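Phenylalanine--tRNA ligase beta subunit (PDB 3IG2) contributes, as the core domain of its beta subunit, to the tetrameric ligase that uses ATP to attach phenylalanine to tRNA(Phe). Local coordinates at residues Phe22-Asn27 with Phe87-Cys92; Gly116-Gly121 with Val202-Leu207. One frame throughout, in Å; residues are numbered along the deposited sequence.

Contact 1. Residues Phe22-Asn27 with Phe87-Cys92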
loop_
_atom_site.group_PDB
_atom_site.type_symbol
_atom_site.label_atom_id
_atom_site.label_comp_id
_atom_site.label_asym_id
_atom_site.label_seq_id
_atom_site.Cartn_x
_atom_site.Cartn_y
_atom_site.Cartn_z
ATOM N N PHE B 22 11.920 -3.254 0.922
ATOM C CA PHE B 22 13.311 -3.691 1.122
ATOM C C PHE B 22 13.896 -2.976 2.320
ATOM O O PHE B 22 13.499 -1.847 2.621
ATOM C CB PHE B 22 14.201 -3.359 -0.086
ATOM C CG PHE B 22 14.057 -4.294 -1.241
ATOM C CD1 PHE B 22 15.065 -5.189 -1.541
ATOM C CD2 PHE B 22 12.915 -4.266 -2.052
ATOM C CE1 PHE B 22 14.953 -6.060 -2.628
ATOM C CE2 PHE B 22 12.789 -5.137 -3.162
ATOM C CZ PHE B 22 13.804 -6.019 -3.449
ATOM N N ASN B 23 14.880 -3.616 2.951
ATOM C CA ASN B 23 15.796 -2.971 3.907
ATOM C C ASN B 23 17.206 -2.983 3.345
ATOM O O ASN B 23 17.646 -4.003 2.840
ATOM C CB ASN B 23 15.825 -3.764 5.217
ATOM C CG ASN B 23 14.476 -3.786 5.909
ATOM O OD1 ASN B 23 13.981 -2.751 6.342
ATOM N ND2 ASN B 23 13.864 -4.961 5.994
ATOM N N GLU B 24 17.924 -1.870 3.476
ATOM C CA GLU B 24 19.321 -1.822 3.121
ATOM C C GLU B 24 20.210 -2.612 4.106
ATOM O O GLU B 24 20.016 -2.548 5.323
ATOM C CB GLU B 24 19.787 -0.358 3.024
ATOM C CG GLU B 24 21.151 -0.223 2.347
ATOM C CD GLU B 24 21.535 1.229 1.961
ATOM O OE1 GLU B 24 22.703 1.431 1.547
ATOM O OE2 GLU B 24 20.694 2.149 2.046
ATOM N N ILE B 25 21.190 -3.347 3.584
ATOM C CA ILE B 25 22.158 -4.027 4.439
ATOM C C ILE B 25 23.573 -3.595 4.112
ATOM O O ILE B 25 23.835 -3.028 3.044
ATOM C CB ILE B 25 22.056 -5.592 4.381
ATOM C CG1 ILE B 25 22.336 -6.097 2.958
ATOM C CG2 ILE B 25 20.688 -6.052 4.973
ATOM C CD1 ILE B 25 22.432 -7.651 2.779
ATOM N N LEU B 26 24.487 -3.862 5.043
ATOM C CA LEU B 26 25.858 -3.444 4.839
ATOM C C LEU B 26 26.730 -4.570 5.324
ATOM O O LEU B 26 26.668 -4.921 6.484
ATOM C CB LEU B 26 26.118 -2.183 5.651
ATOM C CG LEU B 26 27.079 -1.121 5.114
ATOM C CD1 LEU B 26 28.485 -1.646 4.745
ATOM C CD2 LEU B 26 26.425 -0.327 3.947
ATOM N N ASN B 27 27.519 -5.152 4.432
ATOM C CA ASN B 27 28.399 -6.259 4.796
ATOM C C ASN B 27 29.883 -5.897 4.639
ATOM O O ASN B 27 30.250 -5.050 3.818
ATOM C CB ASN B 27 28.042 -7.534 3.993
ATOM C CG ASN B 27 26.657 -8.123 4.378
ATOM O OD1 ASN B 27 25.740 -8.178 3.570
ATOM N ND2 ASN B 27 26.528 -8.545 5.587
ATOM N N PHE B 87 18.872 -5.072 0.062
ATOM C CA PHE B 87 19.730 -4.537 -0.969
ATOM C C PHE B 87 21.001 -3.970 -0.364
ATOM O O PHE B 87 21.017 -3.564 0.802
ATOM C CB PHE B 87 19.006 -3.505 -1.861
ATOM C CG PHE B 87 18.725 -2.190 -1.199
ATOM C CD1 PHE B 87 19.607 -1.129 -1.334
ATOM C CD2 PHE B 87 17.536 -1.991 -0.482
ATOM C CE1 PHE B 87 19.348 0.099 -0.736
ATOM C CE2 PHE B 87 17.270 -0.767 0.135
ATOM C CZ PHE B 87 18.174 0.288 0.011
ATOM N N GLU B 88 22.066 -3.944 -1.163
ATOM C CA GLU B 88 23.322 -3.415 -0.691
ATOM C C GLU B 88 24.035 -2.745 -1.834
ATOM O O GLU B 88 24.104 -3.302 -2.914
ATOM C CB GLU B 88 24.181 -4.523 -0.073
ATOM C CG GLU B 88 25.594 -4.049 0.316
ATOM C CD GLU B 88 26.380 -5.114 1.052
ATOM O OE1 GLU B 88 25.927 -6.293 1.032
ATOM O OE2 GLU B 88 27.437 -4.768 1.656
ATOM N N PHE B 89 24.512 -1.520 -1.594
ATOM C CA PHE B 89 25.494 -0.892 -2.464
ATOM C C PHE B 89 26.887 -1.129 -1.890
ATOM O O PHE B 89 27.114 -0.923 -0.697
ATOM C CB PHE B 89 25.275 0.601 -2.527
ATOM C CG PHE B 89 24.074 1.008 -3.302
ATOM C CD1 PHE B 89 24.169 1.258 -4.646
ATOM C CD2 PHE B 89 22.856 1.181 -2.670
ATOM C CE1 PHE B 89 23.070 1.630 -5.385
ATOM C CE2 PHE B 89 21.725 1.572 -3.393
ATOM C CZ PHE B 89 21.839 1.797 -4.772
ATOM N N GLY B 90 27.821 -1.548 -2.731
ATOM C CA GLY B 90 29.174 -1.756 -2.243
ATOM C C GLY B 90 30.196 -1.984 -3.334
ATOM O O GLY B 90 29.851 -2.365 -4.459
ATOM N N ASN B 91 31.456 -1.731 -3.001
ATOM C CA ASN B 91 32.551 -2.069 -3.895
ATOM C C ASN B 91 32.890 -3.541 -3.807
ATOM O O ASN B 91 32.817 -4.127 -2.712
ATOM C CB ASN B 91 33.803 -1.285 -3.534
ATOM C CG ASN B 91 33.685 0.215 -3.869
ATOM O OD1 ASN B 91 33.896 1.045 -3.008
ATOM N ND2 ASN B 91 33.355 0.541 -5.106
ATOM N N CYS B 92 33.264 -4.102 -4.964
ATOM C CA CYS B 92 33.933 -5.389 -5.065
ATOM C C CYS B 92 35.289 -5.166 -5.699
ATOM O O CYS B 92 35.539 -4.118 -6.257
ATOM C CB CYS B 92 33.117 -6.369 -5.919
ATOM S SG CYS B 92 31.608 -6.822 -5.093
HETATM O O HOH W 1 24.369 -0.591 1.252
#
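Phe87 is held through both its backbone N and its backbone O, on either side of its CA, by the residues flanking Glu24: its N donates to Asn23 O at 3.2 Å, and its O receives the N-H of Ile25 at 2.8 Å in a straighter bond (168° at the hydrogen). Both belong to a parallel bridge between Glu24 and Phe87, whose side chains leave the sheet on the same face. A third N-H, that of Asn27, is met by a side chain, Glu88 OE2, at 2.8 Å, from above the carboxylate plane. The extended chain of Glu88, with CG anti to the backbone N (chi1 174°), carries the carboxylate past Ile25 O to that amide. Arg62 forms a salt bridge with the same OE2, so this buried oxygen has two partners, and the nearby positive charge would be expected to favour the ionised carboxylate.

The bridge places 23-24, a short strand parallel to 85-95, at the margin of the mixed sheet of this core domain, which belongs to the class II tRNA synthetase clan.

Apolar contact centres on the Phe87 ring. Glu24 CB lies over one face in a CH-pi contact, 3.9 Å from the ring centroid, and the carboxylate continues across the rim toward CE1 and CZ, its plane 30° from the ring's. At the ring edge Phe22 CB touches Phe87 CD2 at 3.6 Å. Helix 6-19 contributes Ala14 and Leu17 to the surroundings of Phe87, while the Phe22 ring meets Tyr143 edge-to-face.

A water also bridges the two segments. It accepts from Phe89 N at 3.0 Å and can donate to Glu24 OE1 or Ile25 O, tying the exposed glutamate to both backbones.

Contact 2. Residues Gly116-Gly121 with Val202-Leu207; sequences GLWVTG and VYYADL
Trp118 has CG beside its backbone N (chi1 -63°) and Tyr204 has CG anti to its own (chi1 169°); from directly paired positions, these torsions lay the two side chains alongside each other, pointing the same way. Tyr204 CD1 comes over one face of the indole, toward its rim and 3.4 Å from Trp118 NE1. The rings are oblique, with planes 42° apart and the centroids of the indole five-membered ring and the tyrosine ring 4.8 Å apart. Val202 CG1 lies at the indole edge, in its plane, 4.0 Å from Trp118 CD1. Gly116, without a side chain, lies beside the indole rim.

The backbones form a regular antiparallel ladder. Leu117 with Ala205 and Val119 with Tyr203 are hydrogen-bonded pairs, each closed by two N-H...O bonds; the shortest joins Val119 N to Tyr203 O at 2.7 Å. Gly116-Asp206, Trp118-Tyr204 and Thr120-Val202 are the non-hydrogen-bonded pairs between and beyond them.

On the face of Leu117 and Val119, Leu117 CB meets Ala205 CB at 4.1 Å. The Tyr203 ring runs past Val119 O toward Gly121, with CE1 3.9 Å from Gly121 CA; its hydroxyl is hydrogen-bonded to Glu201.

This buried strand pair lies inside the mixed sheet, flanked by strands 85-95 and 181-188. Helix 66-75 covers the face bearing Trp118, Val202 and Tyr204 through Leu66 and Ile73, and helix 134-150 packs Leu140, Val144 and Ile147 against the face of Leu117, Tyr203 and Ala205.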
loop_
_atom_site.group_PDB
_atom_site.type_symbol
_atom_site.label_atom_id
_atom_site.label_comp_id
_atom_site.label_asym_id
_atom_site.label_seq_id
_atom_site.Cartn_x
_atom_site.Cartn_y
_atom_site.Cartn_z
ATOM N N GLY B 116 23.496 -5.003 -5.043
ATOM C CA GLY B 116 22.914 -6.341 -4.963
ATOM C C GLY B 116 21.508 -6.296 -4.384
ATOM O O GLY B 116 21.227 -5.489 -3.507
ATOM N N LEU B 117 20.641 -7.174 -4.871
ATOM C CA LEU B 117 19.313 -7.387 -4.317
ATOM C C LEU B 117 19.150 -8.856 -4.025
ATOM O O LEU B 117 19.519 -9.688 -4.845
ATOM C CB LEU B 117 18.205 -7.078 -5.341
ATOM C CG LEU B 117 18.227 -5.803 -6.172
ATOM C CD1 LEU B 117 16.951 -5.752 -7.052
ATOM C CD2 LEU B 117 18.341 -4.606 -5.292
ATOM N N TRP B 118 18.545 -9.144 -2.869
ATOM C CA TRP B 118 18.211 -10.486 -2.443
ATOM C C TRP B 118 16.762 -10.539 -2.031
ATOM O O TRP B 118 16.307 -9.753 -1.195
ATOM C CB TRP B 118 19.022 -10.895 -1.234
ATOM C CG TRP B 118 20.511 -10.967 -1.432
ATOM C CD1 TRP B 118 21.267 -12.103 -1.637
ATOM C CD2 TRP B 118 21.432 -9.869 -1.372
ATOM N NE1 TRP B 118 22.614 -11.762 -1.706
ATOM C CE2 TRP B 118 22.737 -10.401 -1.550
ATOM C CE3 TRP B 118 21.280 -8.472 -1.188
ATOM C CZ2 TRP B 118 23.878 -9.593 -1.562
ATOM C CZ3 TRP B 118 22.420 -7.672 -1.164
ATOM C CH2 TRP B 118 23.709 -8.241 -1.350
ATOM N N VAL B 119 16.031 -11.501 -2.574
ATOM C CA VAL B 119 14.639 -11.659 -2.154
ATOM C C VAL B 119 14.427 -13.119 -1.802
ATOM O O VAL B 119 14.679 -13.975 -2.636
ATOM C CB VAL B 119 13.639 -11.291 -3.277
ATOM C CG1 VAL B 119 12.165 -11.669 -2.844
ATOM C CG2 VAL B 119 13.775 -9.821 -3.706
ATOM N N THR B 120 13.946 -13.413 -0.591
ATOM C CA THR B 120 13.701 -14.818 -0.235
ATOM C C THR B 120 12.321 -15.264 -0.688
ATOM O O THR B 120 11.411 -14.447 -0.902
ATOM C CB THR B 120 13.904 -15.130 1.287
ATOM O OG1 THR B 120 12.939 -14.410 2.058
ATOM C CG2 THR B 120 15.282 -14.731 1.735
ATOM N N GLY B 121 12.179 -16.568 -0.878
ATOM C CA GLY B 121 10.926 -17.135 -1.316
ATOM C C GLY B 121 10.509 -18.263 -0.407
ATOM O O GLY B 121 10.692 -18.191 0.811
ATOM N N VAL B 202 16.308 -18.187 -2.676
ATOM C CA VAL B 202 16.847 -16.828 -2.755
ATOM C C VAL B 202 16.943 -16.396 -4.206
ATOM O O VAL B 202 17.498 -17.110 -5.047
ATOM C CB VAL B 202 18.250 -16.696 -2.091
ATOM C CG1 VAL B 202 18.804 -15.199 -2.217
ATOM C CG2 VAL B 202 18.171 -17.070 -0.640
ATOM N N TYR B 203 16.383 -15.237 -4.504
ATOM C CA TYR B 203 16.462 -14.668 -5.848
ATOM C C TYR B 203 17.372 -13.481 -5.676
ATOM O O TYR B 203 17.177 -12.674 -4.769
ATOM C CB TYR B 203 15.065 -14.290 -6.362
ATOM C CG TYR B 203 14.098 -15.379 -6.007
ATOM C CD1 TYR B 203 12.972 -15.123 -5.237
ATOM C CD2 TYR B 203 14.365 -16.706 -6.368
ATOM C CE1 TYR B 203 12.118 -16.147 -4.866
ATOM C CE2 TYR B 203 13.516 -17.730 -6.008
ATOM C CZ TYR B 203 12.400 -17.442 -5.258
ATOM O OH TYR B 203 11.581 -18.464 -4.899
ATOM N N TYR B 204 18.402 -13.427 -6.517
ATOM C CA TYR B 204 19.512 -12.516 -6.334
ATOM C C TYR B 204 19.772 -11.763 -7.619
ATOM O O TYR B 204 19.794 -12.365 -8.700
ATOM C CB TYR B 204 20.780 -13.313 -5.931
ATOM C CG TYR B 204 22.056 -12.524 -5.974
ATOM C CD1 TYR B 204 22.288 -11.491 -5.064
ATOM C CD2 TYR B 204 23.047 -12.817 -6.910
ATOM C CE1 TYR B 204 23.445 -10.770 -5.099
ATOM C CE2 TYR B 204 24.227 -12.101 -6.946
ATOM C CZ TYR B 204 24.418 -11.063 -6.046
ATOM O OH TYR B 204 25.600 -10.348 -6.057
ATOM N N ALA B 205 20.001 -10.462 -7.494
ATOM C CA ALA B 205 20.379 -9.621 -8.647
ATOM C C ALA B 205 21.679 -8.889 -8.355
ATOM O O ALA B 205 21.892 -8.413 -7.229
ATOM C CB ALA B 205 19.240 -8.601 -8.996
ATOM N N ASP B 206 22.543 -8.800 -9.355
ATOM C CA ASP B 206 23.772 -8.018 -9.230
ATOM C C ASP B 206 23.738 -7.016 -10.370
ATOM O O ASP B 206 23.798 -7.386 -11.533
ATOM C CB ASP B 206 24.990 -8.940 -9.324
ATOM C CG ASP B 206 26.337 -8.196 -9.379
ATOM O OD1 ASP B 206 26.424 -6.960 -9.329
ATOM O OD2 ASP B 206 27.363 -8.874 -9.484
ATOM N N LEU B 207 23.625 -5.740 -10.042
ATOM C CA LEU B 207 23.662 -4.703 -11.081
ATOM C C LEU B 207 25.008 -4.009 -11.001
ATOM O O LEU B 207 25.439 -3.593 -9.909
ATOM C CB LEU B 207 22.552 -3.683 -10.894
ATOM C CG LEU B 207 21.114 -4.064 -11.260
ATOM C CD1 LEU B 207 20.616 -5.282 -10.476
ATOM C CD2 LEU B 207 20.196 -2.859 -11.084
#

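In the fold
The two contacts lie in one mixed sheet, their centres about 11 Å apart. Along the chain they come in series: contact 1 closes before contact 2 opens, strand 85-95 being followed in the chain by strand 109-121. Across the sheet the order is 23-24, 85-95, 109-121, 200-207, so contact 1 is the pairing at one margin and contact 2 an inner one. The neighbouring middle strands join them: Glu88 O and Gly116 N are 2.8 Å apart, a probable hydrogen bond, and Phe87 CB packs on Leu117 CD2. N-terminal and C-terminal parts of the core domain are thereby gathered into a single sheet.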